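Local atomic coordinates of oligopeptide-binding protein oppA (Lactococcus lactis, PDB entry 3DRF), a protein that captures oligopeptides in a voluminous cavity that closes like a Venus fly-trap and serves their uptake through the OppABCDF ABC transporter. Residues 36-41 / 270-275; 141-146 / 155-160; 276-281 / 545-550. All coordinates share one frame; numbering follows the deposited sequence. Where two conformers were deposited one is given.

Contact 1 (36-41 / 270-275)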
loop_
_atom_site.group_PDB
_atom_site.type_symbol
_atom_site.label_atom_id
_atom_site.label_comp_id
_atom_site.label_asym_id
_atom_site.label_seq_id
_atom_site.Cartn_x
_atom_site.Cartn_y
_atom_site.Cartn_z
ATOM N N LYS A 36 -23.527 -8.326 -6.653
ATOM C CA LYS A 36 -22.423 -9.252 -6.843
ATOM C C LYS A 36 -21.183 -8.468 -7.275
ATOM O O LYS A 36 -21.185 -7.868 -8.319
ATOM C CB LYS A 36 -22.761 -10.286 -7.933
ATOM C CG LYS A 36 -23.911 -11.264 -7.464
ATOM C CD LYS A 36 -24.028 -12.339 -8.449
ATOM C CE LYS A 36 -24.546 -11.654 -9.646
ATOM N NZ LYS A 36 -24.859 -12.653 -10.781
ATOM N N VAL A 37 -20.136 -8.502 -6.468
ATOM C CA VAL A 37 -18.897 -7.778 -6.716
ATOM C C VAL A 37 -17.728 -8.750 -6.718
ATOM O O VAL A 37 -17.720 -9.702 -6.016
ATOM C CB VAL A 37 -18.662 -6.700 -5.589
ATOM C CG1 VAL A 37 -17.518 -5.745 -5.967
ATOM C CG2 VAL A 37 -19.918 -5.874 -5.340
ATOM N N ALA A 38 -16.728 -8.460 -7.532
ATOM C CA ALA A 38 -15.447 -9.151 -7.495
ATOM C C ALA A 38 -14.253 -8.188 -7.461
ATOM O O ALA A 38 -14.321 -7.074 -7.883
ATOM C CB ALA A 38 -15.312 -10.169 -8.691
ATOM N N TYR A 39 -13.154 -8.739 -6.969
ATOM C CA TYR A 39 -11.818 -8.141 -7.100
ATOM C C TYR A 39 -10.946 -9.071 -7.934
ATOM O O TYR A 39 -10.901 -10.238 -7.690
ATOM C CB TYR A 39 -11.206 -7.878 -5.688
ATOM C CG TYR A 39 -10.007 -6.963 -5.741
ATOM C CD1 TYR A 39 -10.128 -5.601 -5.492
ATOM C CD2 TYR A 39 -8.754 -7.450 -6.098
ATOM C CE1 TYR A 39 -9.007 -4.774 -5.578
ATOM C CE2 TYR A 39 -7.693 -6.655 -6.162
ATOM C CZ TYR A 39 -7.836 -5.326 -5.926
ATOM O OH TYR A 39 -6.715 -4.528 -6.000
ATOM N N GLN A 40 -10.278 -8.495 -8.914
ATOM C CA GLN A 40 -9.406 -9.269 -9.776
ATOM C C GLN A 40 -8.097 -9.623 -9.055
ATOM O O GLN A 40 -7.338 -8.794 -8.666
ATOM C CB GLN A 40 -9.115 -8.499 -11.070
ATOM C CG GLN A 40 -8.354 -9.389 -12.097
ATOM C CD GLN A 40 -8.087 -8.621 -13.366
ATOM O OE1 GLN A 40 -7.129 -7.904 -13.470
ATOM N NE2 GLN A 40 -8.977 -8.780 -14.327
ATOM N N SER A 41 -7.926 -10.922 -8.908
ATOM C CA SER A 41 -6.772 -11.452 -8.235
ATOM C C SER A 41 -6.497 -12.873 -8.697
ATOM O O SER A 41 -7.358 -13.669 -8.680
ATOM C CB SER A 41 -7.021 -11.459 -6.706
ATOM O OG SER A 41 -5.914 -12.020 -6.013
ATOM N N SER A 270 -22.515 -11.676 -17.078
ATOM C CA SER A 270 -23.166 -11.003 -15.916
ATOM C C SER A 270 -22.975 -11.733 -14.599
ATOM O O SER A 270 -23.798 -11.637 -13.721
ATOM C CB SER A 270 -24.668 -10.786 -16.196
ATOM O OG SER A 270 -24.877 -9.789 -17.138
ATOM N N LYS A 271 -21.888 -12.439 -14.459
ATOM C CA LYS A 271 -21.547 -13.093 -13.214
ATOM C C LYS A 271 -21.322 -12.078 -12.060
ATOM O O LYS A 271 -21.634 -12.372 -10.931
ATOM C CB LYS A 271 -20.312 -13.962 -13.398
ATOM C CG LYS A 271 -19.865 -14.844 -12.195
ATOM C CD LYS A 271 -18.789 -15.821 -12.610
ATOM C CE LYS A 271 -18.100 -16.484 -11.443
ATOM N NZ LYS A 271 -18.967 -17.396 -10.854
ATOM N N TYR A 272 -20.797 -10.903 -12.399
ATOM C CA TYR A 272 -20.573 -9.807 -11.438
ATOM C C TYR A 272 -21.200 -8.522 -11.924
ATOM O O TYR A 272 -21.130 -8.235 -13.091
ATOM C CB TYR A 272 -19.069 -9.621 -11.175
ATOM C CG TYR A 272 -18.439 -10.895 -10.636
ATOM C CD1 TYR A 272 -18.799 -11.393 -9.377
ATOM C CD2 TYR A 272 -17.493 -11.606 -11.349
ATOM C CE1 TYR A 272 -18.249 -12.514 -8.895
ATOM C CE2 TYR A 272 -16.957 -12.759 -10.842
ATOM C CZ TYR A 272 -17.329 -13.204 -9.617
ATOM O OH TYR A 272 -16.812 -14.353 -9.090
ATOM N N ASP A 273 -21.762 -7.754 -11.027
ATOM C CA ASP A 273 -22.231 -6.408 -11.302
ATOM C C ASP A 273 -21.093 -5.413 -11.404
ATOM O O ASP A 273 -21.165 -4.470 -12.145
ATOM C CB ASP A 273 -23.211 -5.926 -10.226
ATOM C CG ASP A 273 -24.453 -6.773 -10.142
ATOM O OD1 ASP A 273 -25.137 -6.837 -11.173
ATOM O OD2 ASP A 273 -24.762 -7.325 -9.107
ATOM N N ILE A 274 -20.054 -5.626 -10.612
ATOM C CA ILE A 274 -18.894 -4.703 -10.514
ATOM C C ILE A 274 -17.666 -5.581 -10.395
ATOM O O ILE A 274 -17.706 -6.524 -9.667
ATOM C CB ILE A 274 -19.033 -3.847 -9.246
ATOM C CG1 ILE A 274 -20.322 -2.979 -9.268
ATOM C CG2 ILE A 274 -17.776 -2.998 -9.026
ATOM C CD1 ILE A 274 -20.573 -2.227 -8.012
ATOM N N ILE A 275 -16.574 -5.240 -11.090
ATOM C CA ILE A 275 -15.243 -5.799 -10.815
ATOM C C ILE A 275 -14.217 -4.691 -10.601
ATOM O O ILE A 275 -14.067 -3.833 -11.403
ATOM C CB ILE A 275 -14.735 -6.756 -11.951
ATOM C CG1 ILE A 275 -15.792 -7.857 -12.292
ATOM C CG2 ILE A 275 -13.394 -7.346 -11.527
ATOM C CD1 ILE A 275 -15.371 -8.785 -13.385
#
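K36 meets D273 twice through its main chain: its amide N donates to D273 OD2 (2.9 Å), reaching the anti lone pair, and its carbonyl O receives D273 N at 2.8 Å. The same K36 O also takes a weak bond from I274 N. OD1 of D273 is engaged elsewhere, in a salt bridge to R551, which probably helps fix the turn of the carboxylate. The K36 side chain bends at its third torsion (chi3 -68°), carrying NZ to S270 O at 3.3 Å, in the carbonyl plane, with a weak bond to K271 O. S270 follows helix 263-268 in a Schellman motif, and the ammonium binds carbonyls just past that C-terminal end, where its charge may be favourable.

A38 gives the contact its apolar centre. Its CB stands 3.5 Å from the centroid of the Y272 ring, almost exactly on the ring normal, a CH-pi contact; K271 CG lies over the other face, toward the rim. The ring's hydroxyl is held by E256. A38 N donates to I274 O (3.0 Å), and I275 CA makes a CA-H...O contact to A38 O at 3.3 Å. I275 shares A38's face of the sheet, while V37 and I274 stand side by side on the other. This is parallel strand pairing: 274-276 adds an outermost strand to 34-40 in a five-stranded mixed sheet of this solute-binding protein.

Contact 2 (141-146 / 155-160)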
loop_
_atom_site.group_PDB
_atom_site.type_symbol
_atom_site.label_atom_id
_atom_site.label_comp_id
_atom_site.label_asym_id
_atom_site.label_seq_id
_atom_site.Cartn_x
_atom_site.Cartn_y
_atom_site.Cartn_z
ATOM N N ALA A 141 7.040 6.506 16.118
ATOM C CA ALA A 141 8.002 6.969 17.155
ATOM C C ALA A 141 7.716 8.379 17.704
ATOM O O ALA A 141 8.165 8.765 18.707
ATOM C CB ALA A 141 9.429 6.877 16.609
ATOM N N ASN A 142 6.897 9.110 16.949
ATOM C CA ASN A 142 6.470 10.471 17.314
ATOM C C ASN A 142 5.324 10.544 18.327
ATOM O O ASN A 142 5.025 11.593 18.786
ATOM C CB ASN A 142 6.188 11.295 16.018
ATOM C CG ASN A 142 5.656 12.730 16.289
ATOM O OD1 ASN A 142 6.346 13.546 16.803
ATOM N ND2 ASN A 142 4.436 12.968 15.904
ATOM N N ILE A 143 4.760 9.406 18.699
ATOM C CA ILE A 143 3.810 9.333 19.828
ATOM C C ILE A 143 4.607 9.050 21.099
ATOM O O ILE A 143 5.329 8.108 21.176
ATOM C CB ILE A 143 2.722 8.264 19.578
ATOM C CG1 ILE A 143 1.803 8.747 18.443
ATOM C CG2 ILE A 143 1.860 8.054 20.897
ATOM C CD1 ILE A 143 0.820 7.612 17.958
ATOM N N VAL A 144 4.463 9.939 22.066
ATOM C CA VAL A 144 5.180 9.804 23.344
ATOM C C VAL A 144 4.963 8.407 23.929
ATOM O O VAL A 144 3.865 7.953 24.048
ATOM C CB VAL A 144 4.706 10.937 24.343
ATOM C CG1 VAL A 144 5.345 10.729 25.710
ATOM C CG2 VAL A 144 5.185 12.307 23.822
ATOM N N GLY A 145 6.081 7.771 24.299
ATOM C CA GLY A 145 6.001 6.449 24.927
ATOM C C GLY A 145 5.894 5.248 23.968
ATOM O O GLY A 145 6.030 4.125 24.370
ATOM N N LEU A 146 5.633 5.492 22.704
ATOM C CA LEU A 146 5.317 4.372 21.790
ATOM C C LEU A 146 6.560 3.574 21.386
ATOM O O LEU A 146 6.524 2.366 21.355
ATOM C CB LEU A 146 4.475 4.837 20.579
ATOM C CG LEU A 146 3.898 3.662 19.704
ATOM C CD1 LEU A 146 3.155 2.550 20.444
ATOM C CD2 LEU A 146 2.885 4.267 18.713
ATOM N N LYS A 155 5.469 -1.043 29.559
ATOM C CA LYS A 155 4.327 -1.980 29.480
ATOM C C LYS A 155 3.014 -1.320 29.068
ATOM O O LYS A 155 2.058 -2.010 28.901
ATOM C CB LYS A 155 4.214 -2.755 30.800
ATOM C CG LYS A 155 5.416 -3.741 31.090
ATOM C CD LYS A 155 6.036 -4.295 29.789
ATOM C CE LYS A 155 7.208 -5.245 30.086
ATOM N NZ LYS A 155 7.969 -5.738 28.881
ATOM N N THR A 156 3.006 0.014 28.937
ATOM C CA THR A 156 1.870 0.763 28.371
ATOM C C THR A 156 2.453 1.773 27.398
ATOM O O THR A 156 3.614 1.984 27.329
ATOM C CB THR A 156 1.053 1.514 29.455
ATOM O OG1 THR A 156 1.871 2.567 29.964
ATOM C CG2 THR A 156 0.668 0.591 30.678
ATOM N N ILE A 157 1.522 2.358 26.668
ATOM C CA ILE A 157 1.832 3.448 25.754
ATOM C C ILE A 157 1.457 4.727 26.489
ATOM O O ILE A 157 0.329 5.099 26.569
ATOM C CB ILE A 157 1.075 3.343 24.430
ATOM C CG1 ILE A 157 1.340 2.019 23.697
ATOM C CG2 ILE A 157 1.484 4.516 23.526
ATOM C CD1 ILE A 157 0.311 1.699 22.541
ATOM N N SER A 158 2.467 5.346 27.052
ATOM C CA SER A 158 2.257 6.505 27.963
ATOM C C SER A 158 1.524 7.705 27.315
ATOM O O SER A 158 0.789 8.339 27.929
ATOM C CB SER A 158 3.583 6.939 28.617
ATOM O OG SER A 158 4.435 7.514 27.664
ATOM N N GLY A 159 1.765 7.892 26.025
ATOM C CA GLY A 159 1.165 8.990 25.245
ATOM C C GLY A 159 -0.269 8.810 24.831
ATOM O O GLY A 159 -0.794 9.695 24.242
ATOM N N ILE A 160 -0.853 7.663 25.104
ATOM C CA ILE A 160 -2.286 7.461 24.796
ATOM C C ILE A 160 -3.053 7.330 26.117
ATOM O O ILE A 160 -2.836 6.392 26.838
ATOM C CB ILE A 160 -2.454 6.213 23.922
ATOM C CG1 ILE A 160 -1.682 6.414 22.583
ATOM C CG2 ILE A 160 -3.946 5.958 23.680
ATOM C CD1 ILE A 160 -1.805 5.252 21.552
HETATM O O HOH W 1 5.229 4.162 26.999
#
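V144 and G159 meet where the chain enters the short helix 146-150 and, after it, heads for strand 160-161 at the margin of a four-stranded antiparallel sheet. G145 is the N-cap of that helix, and I157 to I160 form a type I beta turn. Between them G159 N donates weakly to V144 O, 2.9 Å away but well off line at 122°. The backbones can come this close probably because G145 and G159 are both glycines: a CB on G145 would run into S158 OG, which sits 3.3 Å from G145 CA, and one on G159 would strike V144 O.

A water bridges the rest, donating to G145 O and T156 O and accepting from S158 N at 3.0 Å. On the buried side, L146 and I157 lie side by side and point the same way. With CG of L146 anti to the backbone N (chi1 -170°), its CD1 reaches I157 CD1 at 3.6 Å. I143 CG2 packs on I160 CG1 at 4.3 Å, and both isoleucines also touch Y123 of helix 116-127. The polar joining thus falls to main-chain atoms and a water, with one weak direct bond, while the branched side chains supply the apolar packing.

Contact 3 (276-281 / 545-550); sequences NGMVSS and YTPVNK
The Y545 ring receives V279 O at its edge, in the ring plane, and S280 CA also lies near that plane, while the M278 side chain runs at about a right angle to that of Y545. M278 SD is 5.5 Å from the ring centroid and oblique to it, 59° off the normal, so this Met-aromatic contact is neither face-on nor edge-on. M278 CB comes nearer, 3.7 Å from Y545 CZ, and the ring of Y283 also meets Y545, its plane turned by about 50°. The contact ties the loop leaving strand 274-276 to the long strand 536-549, which belongs to a different sheet.

Y545 OH donates to V279 O at 2.7 Å, although the hydroxyl stands above the carbonyl plane rather than in line with a lone pair. CG of Y545 sits between the backbone N and carbonyl carbon (chi1 71°), which turns the ring edge-on toward the main chain of V279 and S280. A phenylalanine here would probably leave V279 O without this donor and the loop less firmly tied to the strand. M278, bent at its last torsion, brings SD to P547 CG at 3.9 Å.

Three waters fill in between the backbones. Two donate to Y545 O and accept from G277 N and M278 N respectively; the third donates to M278 O and accepts from Y545 N. Next to them N276 and T546 join directly: T546 OG1 donates to N276 OD1 at 3.0 Å, in the carbonyl plane, with N276 ND2 held by the hydroxyl of Y255.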
loop_
_atom_site.group_PDB
_atom_site.type_symbol
_atom_site.label_atom_id
_atom_site.label_comp_id
_atom_site.label_asym_id
_atom_site.label_seq_id
_atom_site.Cartn_x
_atom_site.Cartn_y
_atom_site.Cartn_z
ATOM N N ASN A 276 -13.579 -4.744 -9.444
ATOM C CA ASN A 276 -12.511 -3.797 -9.062
ATOM C C ASN A 276 -11.141 -4.410 -9.284
ATOM O O ASN A 276 -10.986 -5.596 -9.248
ATOM C CB ASN A 276 -12.712 -3.374 -7.586
ATOM C CG ASN A 276 -13.940 -2.486 -7.429
ATOM O OD1 ASN A 276 -14.058 -1.498 -8.111
ATOM N ND2 ASN A 276 -14.849 -2.879 -6.558
ATOM N N GLY A 277 -10.170 -3.553 -9.503
ATOM C CA GLY A 277 -8.779 -3.975 -9.675
ATOM C C GLY A 277 -8.372 -4.538 -11.018
ATOM O O GLY A 277 -7.358 -5.130 -11.127
ATOM N N MET A 278 -9.195 -4.320 -12.040
ATOM C CA MET A 278 -8.863 -4.889 -13.348
ATOM C C MET A 278 -7.644 -4.253 -13.991
ATOM O O MET A 278 -7.483 -3.074 -13.919
ATOM C CB MET A 278 -10.065 -4.804 -14.305
ATOM C CG MET A 278 -11.201 -5.721 -13.872
ATOM S SD MET A 278 -12.574 -5.714 -15.080
ATOM C CE MET A 278 -11.830 -6.596 -16.483
ATOM N N VAL A 279 -6.822 -5.091 -14.610
ATOM C CA VAL A 279 -5.564 -4.681 -15.233
ATOM C C VAL A 279 -5.822 -3.753 -16.456
ATOM O O VAL A 279 -6.804 -3.862 -17.160
ATOM C CB VAL A 279 -4.714 -5.901 -15.670
ATOM C CG1 VAL A 279 -4.091 -6.583 -14.422
ATOM C CG2 VAL A 279 -5.469 -6.885 -16.578
ATOM N N SER A 280 -4.873 -2.876 -16.692
ATOM C CA SER A 280 -4.950 -1.915 -17.785
ATOM C C SER A 280 -5.083 -2.573 -19.163
ATOM O O SER A 280 -5.722 -2.015 -20.045
ATOM C CB SER A 280 -3.710 -1.024 -17.772
ATOM O OG SER A 280 -3.667 -0.218 -16.598
ATOM N N SER A 281 -4.524 -3.766 -19.323
ATOM C CA SER A 281 -4.523 -4.431 -20.644
ATOM C C SER A 281 -5.931 -4.868 -21.101
ATOM O O SER A 281 -6.126 -5.110 -22.245
ATOM C CB SER A 281 -3.593 -5.627 -20.669
ATOM O OG SER A 281 -4.013 -6.614 -19.740
ATOM N N TYR A 545 -9.897 2.004 -13.446
ATOM C CA TYR A 545 -11.246 1.932 -14.023
ATOM C C TYR A 545 -11.992 0.796 -13.360
ATOM O O TYR A 545 -11.414 -0.146 -12.935
ATOM C CB TYR A 545 -11.198 1.738 -15.553
ATOM C CG TYR A 545 -10.724 0.348 -15.993
ATOM C CD1 TYR A 545 -11.635 -0.636 -16.340
ATOM C CD2 TYR A 545 -9.368 0.054 -16.092
ATOM C CE1 TYR A 545 -11.245 -1.849 -16.767
ATOM C CE2 TYR A 545 -8.949 -1.201 -16.485
ATOM C CZ TYR A 545 -9.902 -2.145 -16.836
ATOM O OH TYR A 545 -9.499 -3.346 -17.287
ATOM N N THR A 546 -13.314 0.919 -13.327
ATOM C CA THR A 546 -14.200 -0.112 -12.782
ATOM C C THR A 546 -15.431 -0.184 -13.667
ATOM O O THR A 546 -16.141 0.760 -13.790
ATOM C CB THR A 546 -14.647 0.274 -11.364
ATOM O OG1 THR A 546 -13.504 0.165 -10.503
ATOM C CG2 THR A 546 -15.769 -0.675 -10.814
ATOM N N PRO A 547 -15.707 -1.316 -14.279
ATOM C CA PRO A 547 -17.001 -1.482 -14.949
ATOM C C PRO A 547 -18.152 -1.768 -13.945
ATOM O O PRO A 547 -17.995 -2.447 -12.980
ATOM C CB PRO A 547 -16.768 -2.706 -15.855
ATOM C CG PRO A 547 -15.783 -3.544 -15.112
ATOM C CD PRO A 547 -14.884 -2.546 -14.371
ATOM N N VAL A 548 -19.296 -1.171 -14.237
ATOM C CA VAL A 548 -20.480 -1.240 -13.401
ATOM C C VAL A 548 -21.696 -1.578 -14.274
ATOM O O VAL A 548 -21.985 -0.865 -15.188
ATOM C CB VAL A 548 -20.732 0.109 -12.668
ATOM C CG1 VAL A 548 -21.958 -0.017 -11.792
ATOM C CG2 VAL A 548 -19.475 0.510 -11.838
ATOM N N ASN A 549 -22.381 -2.670 -13.975
ATOM C CA ASN A 549 -23.594 -3.074 -14.728
ATOM C C ASN A 549 -24.592 -1.933 -14.654
ATOM O O ASN A 549 -24.760 -1.308 -13.663
ATOM C CB ASN A 549 -24.173 -4.364 -14.112
ATOM C CG ASN A 549 -25.375 -4.894 -14.858
ATOM O OD1 ASN A 549 -26.408 -4.292 -14.894
ATOM N ND2 ASN A 549 -25.215 -6.060 -15.393
ATOM N N LYS A 550 -25.258 -1.677 -15.774
ATOM C CA LYS A 550 -26.252 -0.591 -15.825
ATOM C C LYS A 550 -27.451 -0.712 -14.864
ATOM O O LYS A 550 -28.065 0.237 -14.608
ATOM C CB LYS A 550 -26.694 -0.286 -17.284
ATOM C CG LYS A 550 -25.554 0.245 -18.089
ATOM C CD LYS A 550 -25.990 0.681 -19.474
ATOM C CE LYS A 550 -24.841 0.892 -20.383
ATOM N NZ LYS A 550 -25.267 1.108 -21.844
HETATM O O HOH W 2 -10.502 -0.643 -10.075
HETATM O O HOH W 3 -11.648 -2.844 -12.240
HETATM O O HOH W 4 -8.485 -0.692 -12.688
#

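Overall arrangement
Contacts 1 and 3 are neighbours, their centres about 9 Å apart. Strand 274-276 links them: contact 1 pairs it with strand 34-40, and contact 3 follows the chain onward to strand 536-549. Probable hydrogen bonds D273 O to N549 N and A38 O to N276 N (2.8 and 2.9 Å) stitch the two together. Contact 2 lies across the chain's centre, centres about 42 Å from contact 1 and about 43 Å from contact 3. Contact 1 is largely buried and relies on direct strand bonding, with an aspartate on a backbone amide and a lysine on backbone carbonyls at one end; contacts 2 and 3 are partly buried and admit water, contact 2 between two loops that each bring a glycine, contact 3 beside side-chain hydroxyl bonds.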